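Local coordinates for protein putative mandelate racemase (Bordetella bronchiseptica, PDB 3OZY) that is of unknown function but, as an enolase-superfamily member, probably uses magnesium to stabilise the enolate formed when a proton is removed alpha to an acid-sugar carboxylate, at residues S291-N302 against N315-A326; L150-A160 against A183-V192. One frame throughout, in Å; residues are numbered along the deposited sequence.

Interaction 1. Residues S291-N302 against N315-A326; sequences SASAASAHLAWN and NLHLVAASPHPA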
loop_
_atom_site.group_PDB
_atom_site.type_symbol
_atom_site.label_atom_id
_atom_site.label_comp_id
_atom_site.label_asym_id
_atom_site.label_seq_id
_atom_site.Cartn_x
_atom_site.Cartn_y
_atom_site.Cartn_z
ATOM N N SER A 291 -1.836 -11.719 -15.905
ATOM C CA SER A 291 -2.140 -11.883 -17.322
ATOM C C SER A 291 -2.990 -13.132 -17.555
ATOM O O SER A 291 -3.962 -13.121 -18.316
ATOM C CB SER A 291 -0.836 -11.953 -18.121
ATOM O OG SER A 291 -1.089 -12.243 -19.483
ATOM N N ALA A 292 -2.605 -14.219 -16.894
ATOM C CA ALA A 292 -3.355 -15.468 -16.991
ATOM C C ALA A 292 -4.775 -15.314 -16.468
ATOM O O ALA A 292 -5.733 -15.795 -17.094
ATOM C CB ALA A 292 -2.637 -16.574 -16.239
ATOM N N SER A 293 -4.912 -14.635 -15.336
ATOM C CA SER A 293 -6.222 -14.443 -14.721
ATOM C C SER A 293 -7.131 -13.568 -15.581
ATOM O O SER A 293 -8.343 -13.783 -15.623
ATOM C CB SER A 293 -6.077 -13.864 -13.315
ATOM O OG SER A 293 -5.241 -14.706 -12.536
ATOM N N ALA A 294 -6.556 -12.580 -16.266
ATOM C CA ALA A 294 -7.325 -11.769 -17.203
ATOM C C ALA A 294 -7.875 -12.656 -18.318
ATOM O O ALA A 294 -9.059 -12.589 -18.648
ATOM C CB ALA A 294 -6.475 -10.654 -17.783
ATOM N N ALA A 295 -7.022 -13.500 -18.887
ATOM C CA ALA A 295 -7.445 -14.353 -19.994
ATOM C C ALA A 295 -8.552 -15.326 -19.562
ATOM O O ALA A 295 -9.515 -15.555 -20.295
ATOM C CB ALA A 295 -6.254 -15.109 -20.579
ATOM N N SER A 296 -8.410 -15.897 -18.370
ATOM C CA SER A 296 -9.433 -16.800 -17.844
ATOM C C SER A 296 -10.797 -16.137 -17.784
ATOM O O SER A 296 -11.821 -16.780 -18.026
ATOM C CB SER A 296 -9.051 -17.282 -16.453
ATOM O OG SER A 296 -8.018 -18.231 -16.549
ATOM N N ALA A 297 -10.805 -14.849 -17.464
ATOM C CA ALA A 297 -12.051 -14.097 -17.338
ATOM C C ALA A 297 -12.511 -13.474 -18.648
ATOM O O ALA A 297 -13.482 -12.709 -18.661
ATOM C CB ALA A 297 -11.887 -13.011 -16.271
ATOM N N HIS A 298 -11.814 -13.779 -19.743
ATOM C CA HIS A 298 -12.146 -13.244 -21.069
ATOM C C HIS A 298 -11.947 -11.733 -21.124
ATOM O O HIS A 298 -12.671 -11.022 -21.826
ATOM C CB HIS A 298 -13.561 -13.654 -21.493
ATOM C CG HIS A 298 -13.766 -15.130 -21.462
ATOM N ND1 HIS A 298 -13.423 -15.940 -22.520
ATOM C CD2 HIS A 298 -14.205 -15.953 -20.480
ATOM C CE1 HIS A 298 -13.683 -17.197 -22.209
ATOM N NE2 HIS A 298 -14.145 -17.233 -20.972
ATOM N N LEU A 299 -10.942 -11.274 -20.378
ATOM C CA LEU A 299 -10.536 -9.875 -20.345
ATOM C C LEU A 299 -9.117 -9.757 -20.895
ATOM O O LEU A 299 -8.480 -10.760 -21.205
ATOM C CB LEU A 299 -10.597 -9.352 -18.907
ATOM C CG LEU A 299 -11.952 -9.531 -18.214
ATOM C CD1 LEU A 299 -11.839 -9.120 -16.749
ATOM C CD2 LEU A 299 -13.055 -8.762 -18.914
ATOM N N ALA A 300 -8.612 -8.533 -20.996
ATOM C CA ALA A 300 -7.298 -8.298 -21.575
ATOM C C ALA A 300 -6.312 -7.849 -20.507
ATOM O O ALA A 300 -6.701 -7.212 -19.530
ATOM C CB ALA A 300 -7.397 -7.234 -22.675
ATOM N N TRP A 301 -5.040 -8.200 -20.694
ATOM C CA TRP A 301 -3.939 -7.619 -19.925
ATOM C C TRP A 301 -3.057 -6.846 -20.892
ATOM O O TRP A 301 -2.529 -7.423 -21.843
ATOM C CB TRP A 301 -3.115 -8.695 -19.213
ATOM C CG TRP A 301 -1.874 -8.160 -18.556
ATOM C CD1 TRP A 301 -1.808 -7.361 -17.445
ATOM C CD2 TRP A 301 -0.518 -8.379 -18.973
ATOM N NE1 TRP A 301 -0.490 -7.074 -17.144
ATOM C CE2 TRP A 301 0.316 -7.689 -18.066
ATOM C CE3 TRP A 301 0.070 -9.089 -20.020
ATOM C CZ2 TRP A 301 1.705 -7.686 -18.185
ATOM C CZ3 TRP A 301 1.448 -9.084 -20.133
ATOM C CH2 TRP A 301 2.248 -8.391 -19.219
ATOM N N ASN A 302 -2.941 -5.539 -20.654
ATOM C CA ASN A 302 -2.090 -4.635 -21.434
ATOM C C ASN A 302 -1.395 -3.778 -20.385
ATOM O O ASN A 302 -2.003 -2.861 -19.832
ATOM C CB ASN A 302 -2.926 -3.742 -22.361
ATOM C CG ASN A 302 -3.702 -4.527 -23.396
ATOM O OD1 ASN A 302 -4.921 -4.658 -23.312
ATOM N ND2 ASN A 302 -2.999 -5.049 -24.386
ATOM N N ASN A 315 8.247 -5.704 -19.151
ATOM C CA ASN A 315 6.892 -5.942 -19.643
ATOM C C ASN A 315 6.862 -6.482 -21.070
ATOM O O ASN A 315 6.029 -7.323 -21.397
ATOM C CB ASN A 315 6.037 -4.679 -19.529
ATOM C CG ASN A 315 5.634 -4.388 -18.107
ATOM O OD1 ASN A 315 4.821 -5.106 -17.528
ATOM N ND2 ASN A 315 6.212 -3.339 -17.524
ATOM N N LEU A 316 7.764 -6.008 -21.924
ATOM C CA LEU A 316 7.741 -6.422 -23.321
ATOM C C LEU A 316 8.010 -7.920 -23.495
ATOM O O LEU A 316 7.417 -8.556 -24.367
ATOM C CB LEU A 316 8.730 -5.589 -24.132
ATOM C CG LEU A 316 8.676 -5.806 -25.639
ATOM C CD1 LEU A 316 7.246 -5.667 -26.165
ATOM C CD2 LEU A 316 9.613 -4.814 -26.316
ATOM N N HIS A 317 8.908 -8.482 -22.691
ATOM C CA HIS A 317 9.120 -9.928 -22.741
ATOM C C HIS A 317 7.813 -10.668 -22.488
ATOM O O HIS A 317 7.478 -11.632 -23.183
ATOM C CB HIS A 317 10.178 -10.367 -21.721
ATOM C CG HIS A 317 11.580 -10.100 -22.165
ATOM N ND1 HIS A 317 12.283 -10.981 -22.959
ATOM C CD2 HIS A 317 12.399 -9.043 -21.954
ATOM C CE1 HIS A 317 13.483 -10.480 -23.207
ATOM N NE2 HIS A 317 13.576 -9.304 -22.611
ATOM N N LEU A 318 7.069 -10.211 -21.484
ATOM C CA LEU A 318 5.814 -10.871 -21.141
ATOM C C LEU A 318 4.756 -10.652 -22.212
ATOM O O LEU A 318 4.043 -11.579 -22.590
ATOM C CB LEU A 318 5.287 -10.380 -19.797
ATOM C CG LEU A 318 5.912 -11.053 -18.581
ATOM C CD1 LEU A 318 7.427 -10.849 -18.517
ATOM C CD2 LEU A 318 5.248 -10.545 -17.308
ATOM N N VAL A 319 4.648 -9.418 -22.697
ATOM C CA VAL A 319 3.662 -9.103 -23.720
ATOM C C VAL A 319 3.921 -9.898 -24.998
ATOM O O VAL A 319 2.988 -10.428 -25.610
ATOM C CB VAL A 319 3.620 -7.589 -23.991
ATOM C CG1 VAL A 319 2.823 -7.262 -25.251
ATOM C CG2 VAL A 319 3.050 -6.878 -22.764
ATOM N N ALA A 320 5.187 -10.002 -25.392
ATOM C CA ALA A 320 5.527 -10.761 -26.594
ATOM C C ALA A 320 5.087 -12.228 -26.486
ATOM O O ALA A 320 4.716 -12.851 -27.486
ATOM C CB ALA A 320 7.019 -10.668 -26.863
ATOM N N ALA A 321 5.136 -12.759 -25.268
ATOM C CA ALA A 321 4.814 -14.164 -25.004
ATOM C C ALA A 321 3.324 -14.417 -24.781
ATOM O O ALA A 321 2.883 -15.569 -24.766
ATOM C CB ALA A 321 5.613 -14.659 -23.797
ATOM N N SER A 322 2.557 -13.341 -24.624
ATOM C CA SER A 322 1.147 -13.446 -24.249
ATOM C C SER A 322 0.185 -13.349 -25.433
ATOM O O SER A 322 0.364 -12.514 -26.319
ATOM C CB SER A 322 0.796 -12.358 -23.234
ATOM O OG SER A 322 -0.613 -12.266 -23.082
ATOM N N PRO A 323 -0.862 -14.190 -25.441
ATOM C CA PRO A 323 -1.876 -14.134 -26.502
ATOM C C PRO A 323 -2.808 -12.920 -26.416
ATOM O O PRO A 323 -3.640 -12.731 -27.301
ATOM C CB PRO A 323 -2.685 -15.417 -26.273
ATOM C CG PRO A 323 -2.546 -15.672 -24.830
ATOM C CD PRO A 323 -1.104 -15.317 -24.526
ATOM N N HIS A 324 -2.682 -12.088 -25.392
ATOM C CA HIS A 324 -3.519 -10.893 -25.338
ATOM C C HIS A 324 -3.259 -9.990 -26.534
ATOM O O HIS A 324 -2.128 -9.899 -26.997
ATOM C CB HIS A 324 -3.255 -10.109 -24.058
ATOM C CG HIS A 324 -3.784 -10.773 -22.830
ATOM N ND1 HIS A 324 -5.135 -10.930 -22.601
ATOM C CD2 HIS A 324 -3.148 -11.334 -21.775
ATOM C CE1 HIS A 324 -5.308 -11.559 -21.450
ATOM N NE2 HIS A 324 -4.120 -11.823 -20.933
ATOM N N PRO A 325 -4.302 -9.290 -27.018
ATOM C CA PRO A 325 -4.081 -8.335 -28.111
ATOM C C PRO A 325 -3.050 -7.312 -27.670
ATOM O O PRO A 325 -3.100 -6.820 -26.542
ATOM C CB PRO A 325 -5.439 -7.641 -28.266
ATOM C CG PRO A 325 -6.423 -8.485 -27.516
ATOM C CD PRO A 325 -5.658 -9.197 -26.448
ATOM N N ALA A 326 -2.118 -6.980 -28.548
ATOM C CA ALA A 326 -1.044 -6.066 -28.177
ATOM C C ALA A 326 -1.479 -4.604 -28.220
ATOM O O ALA A 326 -2.059 -4.155 -29.209
ATOM C CB ALA A 326 0.161 -6.275 -29.087
#

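Interaction 2. Residues L150-A160 against A183-V192; sequences LTPDQAADELA and ANLRAMRQRV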
loop_
_atom_site.group_PDB
_atom_site.type_symbol
_atom_site.label_atom_id
_atom_site.label_comp_id
_atom_site.label_asym_id
_atom_site.label_seq_id
_atom_site.Cartn_x
_atom_site.Cartn_y
_atom_site.Cartn_z
ATOM N N LEU A 150 -2.545 21.576 -24.189
ATOM C CA LEU A 150 -2.576 21.727 -25.641
ATOM C C LEU A 150 -3.932 22.223 -26.116
ATOM O O LEU A 150 -4.956 21.951 -25.489
ATOM C CB LEU A 150 -2.294 20.387 -26.322
ATOM C CG LEU A 150 -0.959 19.722 -25.996
ATOM C CD1 LEU A 150 -0.832 18.443 -26.779
ATOM C CD2 LEU A 150 0.214 20.640 -26.316
ATOM N N THR A 151 -3.940 22.936 -27.237
ATOM C CA THR A 151 -5.178 23.255 -27.944
ATOM C C THR A 151 -5.582 22.055 -28.799
ATOM O O THR A 151 -4.788 21.147 -29.008
ATOM C CB THR A 151 -4.969 24.423 -28.897
ATOM O OG1 THR A 151 -4.030 24.028 -29.901
ATOM C CG2 THR A 151 -4.452 25.643 -28.149
ATOM N N PRO A 152 -6.809 22.061 -29.338
ATOM C CA PRO A 152 -7.193 20.911 -30.169
ATOM C C PRO A 152 -6.304 20.714 -31.402
ATOM O O PRO A 152 -5.922 19.584 -31.720
ATOM C CB PRO A 152 -8.646 21.224 -30.553
ATOM C CG PRO A 152 -9.146 22.071 -29.398
ATOM C CD PRO A 152 -7.956 22.929 -29.015
ATOM N N ASP A 153 -5.972 21.797 -32.102
ATOM C CA ASP A 153 -5.107 21.667 -33.270
ATOM C C ASP A 153 -3.738 21.127 -32.889
ATOM O O ASP A 153 -3.145 20.358 -33.635
ATOM C CB ASP A 153 -4.939 23.006 -33.998
ATOM C CG ASP A 153 -6.185 23.422 -34.755
ATOM O OD1 ASP A 153 -7.036 22.551 -35.049
ATOM O OD2 ASP A 153 -6.301 24.628 -35.063
ATOM N N GLN A 154 -3.234 21.553 -31.735
ATOM C CA GLN A 154 -1.934 21.084 -31.260
ATOM C C GLN A 154 -1.968 19.604 -30.882
ATOM O O GLN A 154 -1.029 18.868 -31.163
ATOM C CB GLN A 154 -1.466 21.924 -30.074
ATOM C CG GLN A 154 -1.152 23.364 -30.460
ATOM C CD GLN A 154 -1.089 24.278 -29.267
ATOM O OE1 GLN A 154 -1.184 23.837 -28.122
ATOM N NE2 GLN A 154 -0.925 25.580 -29.520
ATOM N N ALA A 155 -3.051 19.173 -30.242
ATOM C CA ALA A 155 -3.208 17.760 -29.898
ATOM C C ALA A 155 -3.258 16.923 -31.174
ATOM O O ALA A 155 -2.628 15.870 -31.272
ATOM C CB ALA A 155 -4.465 17.546 -29.050
ATOM N N ALA A 156 -3.989 17.411 -32.173
ATOM C CA ALA A 156 -4.057 16.730 -33.458
ATOM C C ALA A 156 -2.695 16.698 -34.148
ATOM O O ALA A 156 -2.302 15.677 -34.702
ATOM C CB ALA A 156 -5.119 17.372 -34.359
ATOM N N ASP A 157 -1.976 17.819 -34.106
ATOM C CA ASP A 157 -0.630 17.892 -34.683
ATOM C C ASP A 157 0.287 16.871 -34.023
ATOM O O ASP A 157 1.036 16.166 -34.695
ATOM C CB ASP A 157 -0.016 19.284 -34.490
ATOM C CG ASP A 157 -0.567 20.325 -35.453
ATOM O OD1 ASP A 157 -1.224 19.962 -36.456
ATOM O OD2 ASP A 157 -0.332 21.524 -35.193
ATOM N N GLU A 158 0.244 16.799 -32.693
ATOM C CA GLU A 158 1.132 15.872 -32.009
ATOM C C GLU A 158 0.782 14.423 -32.358
ATOM O O GLU A 158 1.676 13.608 -32.605
ATOM C CB GLU A 158 1.157 16.088 -30.494
ATOM C CG GLU A 158 2.202 15.185 -29.871
ATOM C CD GLU A 158 2.484 15.435 -28.408
ATOM O OE1 GLU A 158 1.986 16.430 -27.833
ATOM O OE2 GLU A 158 3.241 14.600 -27.848
ATOM N N LEU A 159 -0.511 14.103 -32.404
ATOM C CA LEU A 159 -0.920 12.756 -32.795
ATOM C C LEU A 159 -0.424 12.413 -34.190
ATOM O O LEU A 159 0.154 11.346 -34.414
ATOM C CB LEU A 159 -2.440 12.602 -32.732
ATOM C CG LEU A 159 -2.965 11.235 -33.169
ATOM C CD1 LEU A 159 -2.377 10.125 -32.297
ATOM C CD2 LEU A 159 -4.490 11.213 -33.124
ATOM N N ALA A 160 -0.653 13.320 -35.136
ATOM C CA ALA A 160 -0.200 13.102 -36.505
ATOM C C ALA A 160 1.311 12.883 -36.564
ATOM O O ALA A 160 1.786 12.051 -37.331
ATOM C CB ALA A 160 -0.613 14.266 -37.403
ATOM N N ALA A 183 -12.736 18.490 -27.056
ATOM C CA ALA A 183 -12.378 19.192 -28.281
ATOM C C ALA A 183 -11.081 18.625 -28.858
ATOM O O ALA A 183 -10.951 18.462 -30.067
ATOM C CB ALA A 183 -12.252 20.688 -28.027
ATOM N N ASN A 184 -10.130 18.306 -27.982
ATOM C CA ASN A 184 -8.874 17.702 -28.414
ATOM C C ASN A 184 -9.114 16.367 -29.108
ATOM O O ASN A 184 -8.580 16.096 -30.183
ATOM C CB ASN A 184 -7.934 17.502 -27.226
ATOM C CG ASN A 184 -7.398 18.800 -26.685
ATOM O OD1 ASN A 184 -7.651 19.872 -27.232
ATOM N ND2 ASN A 184 -6.626 18.709 -25.602
ATOM N N LEU A 185 -9.925 15.519 -28.481
ATOM C CA LEU A 185 -10.232 14.206 -29.048
ATOM C C LEU A 185 -10.926 14.307 -30.394
ATOM O O LEU A 185 -10.604 13.571 -31.326
ATOM C CB LEU A 185 -11.112 13.399 -28.097
ATOM C CG LEU A 185 -10.412 12.743 -26.918
ATOM C CD1 LEU A 185 -11.461 12.208 -25.967
ATOM C CD2 LEU A 185 -9.483 11.630 -27.390
ATOM N N ARG A 186 -11.892 15.212 -30.495
ATOM C CA ARG A 186 -12.598 15.375 -31.756
ATOM C C ARG A 186 -11.629 15.807 -32.862
ATOM O O ARG A 186 -11.688 15.300 -33.973
ATOM C CB ARG A 186 -13.775 16.351 -31.627
ATOM C CG ARG A 186 -14.907 15.821 -30.752
ATOM C CD ARG A 186 -16.138 16.703 -30.843
ATOM N NE ARG A 186 -17.012 16.557 -29.683
ATOM C CZ ARG A 186 -17.022 17.402 -28.654
ATOM N NH1 ARG A 186 -16.202 18.448 -28.644
ATOM N NH2 ARG A 186 -17.843 17.203 -27.636
ATOM N N ALA A 187 -10.722 16.729 -32.548
ATOM C CA ALA A 187 -9.760 17.198 -33.543
ATOM C C ALA A 187 -8.785 16.086 -33.921
ATOM O O ALA A 187 -8.433 15.918 -35.086
ATOM C CB ALA A 187 -9.006 18.415 -33.021
ATOM N N MET A 188 -8.339 15.331 -32.918
ATOM C CA MET A 188 -7.438 14.207 -33.150
ATOM C C MET A 188 -8.038 13.163 -34.088
ATOM O O MET A 188 -7.401 12.743 -35.047
ATOM C CB MET A 188 -7.029 13.564 -31.822
ATOM C CG MET A 188 -6.063 14.426 -31.012
ATOM S SD MET A 188 -6.013 13.950 -29.272
ATOM C CE MET A 188 -5.252 12.341 -29.394
ATOM N N ARG A 189 -9.273 12.751 -33.813
ATOM C CA ARG A 189 -9.931 11.744 -34.638
ATOM C C ARG A 189 -10.131 12.235 -36.071
ATOM O O ARG A 189 -9.908 11.495 -37.029
ATOM C CB ARG A 189 -11.267 11.332 -34.017
ATOM C CG ARG A 189 -12.091 10.398 -34.889
ATOM C CD ARG A 189 -11.362 9.098 -35.184
ATOM N NE ARG A 189 -11.276 8.260 -33.991
ATOM C CZ ARG A 189 -10.344 7.338 -33.781
ATOM N NH1 ARG A 189 -9.389 7.121 -34.682
ATOM N NH2 ARG A 189 -10.370 6.619 -32.666
ATOM N N GLN A 190 -10.538 13.490 -36.217
ATOM C CA GLN A 190 -10.737 14.049 -37.549
ATOM C C GLN A 190 -9.432 14.054 -38.341
ATOM O O GLN A 190 -9.412 13.773 -39.538
ATOM C CB GLN A 190 -11.303 15.461 -37.452
ATOM C CG GLN A 190 -11.634 16.077 -38.801
ATOM C CD GLN A 190 -12.354 17.404 -38.674
ATOM O OE1 GLN A 190 -12.061 18.198 -37.779
ATOM N NE2 GLN A 190 -13.300 17.654 -39.573
ATOM N N ARG A 191 -8.335 14.365 -37.661
ATOM C CA ARG A 191 -7.039 14.465 -38.322
ATOM C C ARG A 191 -6.529 13.117 -38.841
ATOM O O ARG A 191 -6.057 13.018 -39.976
ATOM C CB ARG A 191 -6.009 15.099 -37.377
ATOM C CG ARG A 191 -4.624 15.286 -37.990
ATOM C CD ARG A 191 -4.599 16.435 -38.998
ATOM N NE ARG A 191 -4.803 17.719 -38.342
ATOM C CZ ARG A 191 -3.841 18.392 -37.718
ATOM N NH1 ARG A 191 -2.611 17.905 -37.678
ATOM N NH2 ARG A 191 -4.110 19.547 -37.131
ATOM N N VAL A 192 -6.625 12.072 -38.022
ATOM C CA VAL A 192 -6.009 10.796 -38.378
ATOM C C VAL A 192 -6.918 9.760 -39.031
ATOM O O VAL A 192 -6.433 8.799 -39.625
ATOM C CB VAL A 192 -5.274 10.154 -37.174
ATOM C CG1 VAL A 192 -4.216 11.109 -36.650
ATOM C CG2 VAL A 192 -6.258 9.758 -36.077
HETATM O O HOH W 1 -7.745 21.995 -25.559
HETATM O O HOH W 2 -6.749 20.123 -36.437
#

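Interaction 1. Residues S291-N302 against N315-A326
In the barrel domain of this enolase-superfamily fold, the end of helix 284-296 and strand 300-301 receive the chain leaving helix 309-321, and His324 fills the corner between them. His324 NE2 donates to Ser291 O over 2.9 Å, almost straight (169°) and in the plane of the imidazole. That carbonyl also accepts from Ala295 N of its own helix; the two donors reach it from opposite faces of its plane, so the ring joins the helix without replacing a helical bond. Trp301 N lies above the centre of one ring face, and Trp301 CB makes a CH-pi contact, 3.9 Å from the centroid of the His324 ring. Ser322 OG, accepting from His324 N at 3.1 Å, forms an ST turn that shapes the chain just before the ring. With CG anti to the backbone N (chi1 173°), the Trp301 indole extends toward helix 309-321. There Trp301 CH2 meets Leu318 CB at 3.7 Å and its CZ3 meets Val319 CG2 at 3.8 Å, while Ser291 CB lies over one indole face, offset toward its rim. Asn302 ND2 donates to Pro325 O, 2.8 Å away and nearly in line with the C=O, though the hydrogen bond is bent at the hydrogen (142°). Farther out, Trp301 NE1 hydrogen-bonds to Ala276 O, strand 300-301 pairs in parallel with strand 273-274, and Val319 and Ala326 touch Val139 of strand 139-146.

Interaction 2. Residues L150-A160 against A183-V192
Helices 152-160 and 183-192 pack closely with a crossing angle of -43°, their axes 7.8 Å apart; the closest CA pairs are Pro152-Asn184 and Ala156-Met188, at 4.0 and 4.2 Å, with Ala155, Ala156 and Ala187 on the facing sides. The Pro152 ring lies across Asn184, its CG 3.7 Å from Ala183 CB, while Ala187 CB rests against Pro152 O. Asn184 OD1 sits beside the first turn, where a water donates to both it and Leu150 O and so bridges the two segments; Thr151 and Gln154 close that helix start with a capping box. Deeper in, the Met188 side chain runs past Ala155, its SD 3.9 Å from Ala155 CB. Leu159, its CG anti to the backbone N (chi1 178°), extends CD2 between Met188 CB and Val192 CG1, the latter at 3.5 Å. Toward the surface, Arg191 is a knob in a hole formed by Asp153, Ala156, Asp157 and Ala160. Bends at chi2 and chi3 fold its chain over Ala156, whose CB lies against one face of the guanidinium. Arg191 NH1 and NH2 both donate to Asp157 OD1 in a salt bridge, at 2.8 and 3.0 Å: NH1 meets OD1 at its anti lone pair, whereas NH2 comes from above the carboxylate plane. A second water accepts from Arg191 NH2 and donates to Asp153 OD1. These are adjacent outer helices of the barrel, with Leu159 and Met188 both reaching Ile146 of strand 139-146 and Leu159 also touching Ile198 of strand 197-201.

How the interactions relate
From the N terminus, interaction 2 comes first: the chain leaves helix 152-164, goes up strand 169-173 and comes down again in helix 178-192, roughly parallel to 152-164, so the contact closes an alpha-beta-alpha unit by pairing successive outer helices. The chain then runs on through the barrel, past the magnesium ligands Asp201 and Glu227 at strand ends and Glu254 just beyond strand 249-252, before interaction 1 closes a shorter loop, residues 303-314, that contains the start of helix 309-321. The two loops follow in series, neither nesting nor crossing. Their centres lie about 30 Å apart and they do not touch, yet both contacts pack on strand 139-146, at different ends.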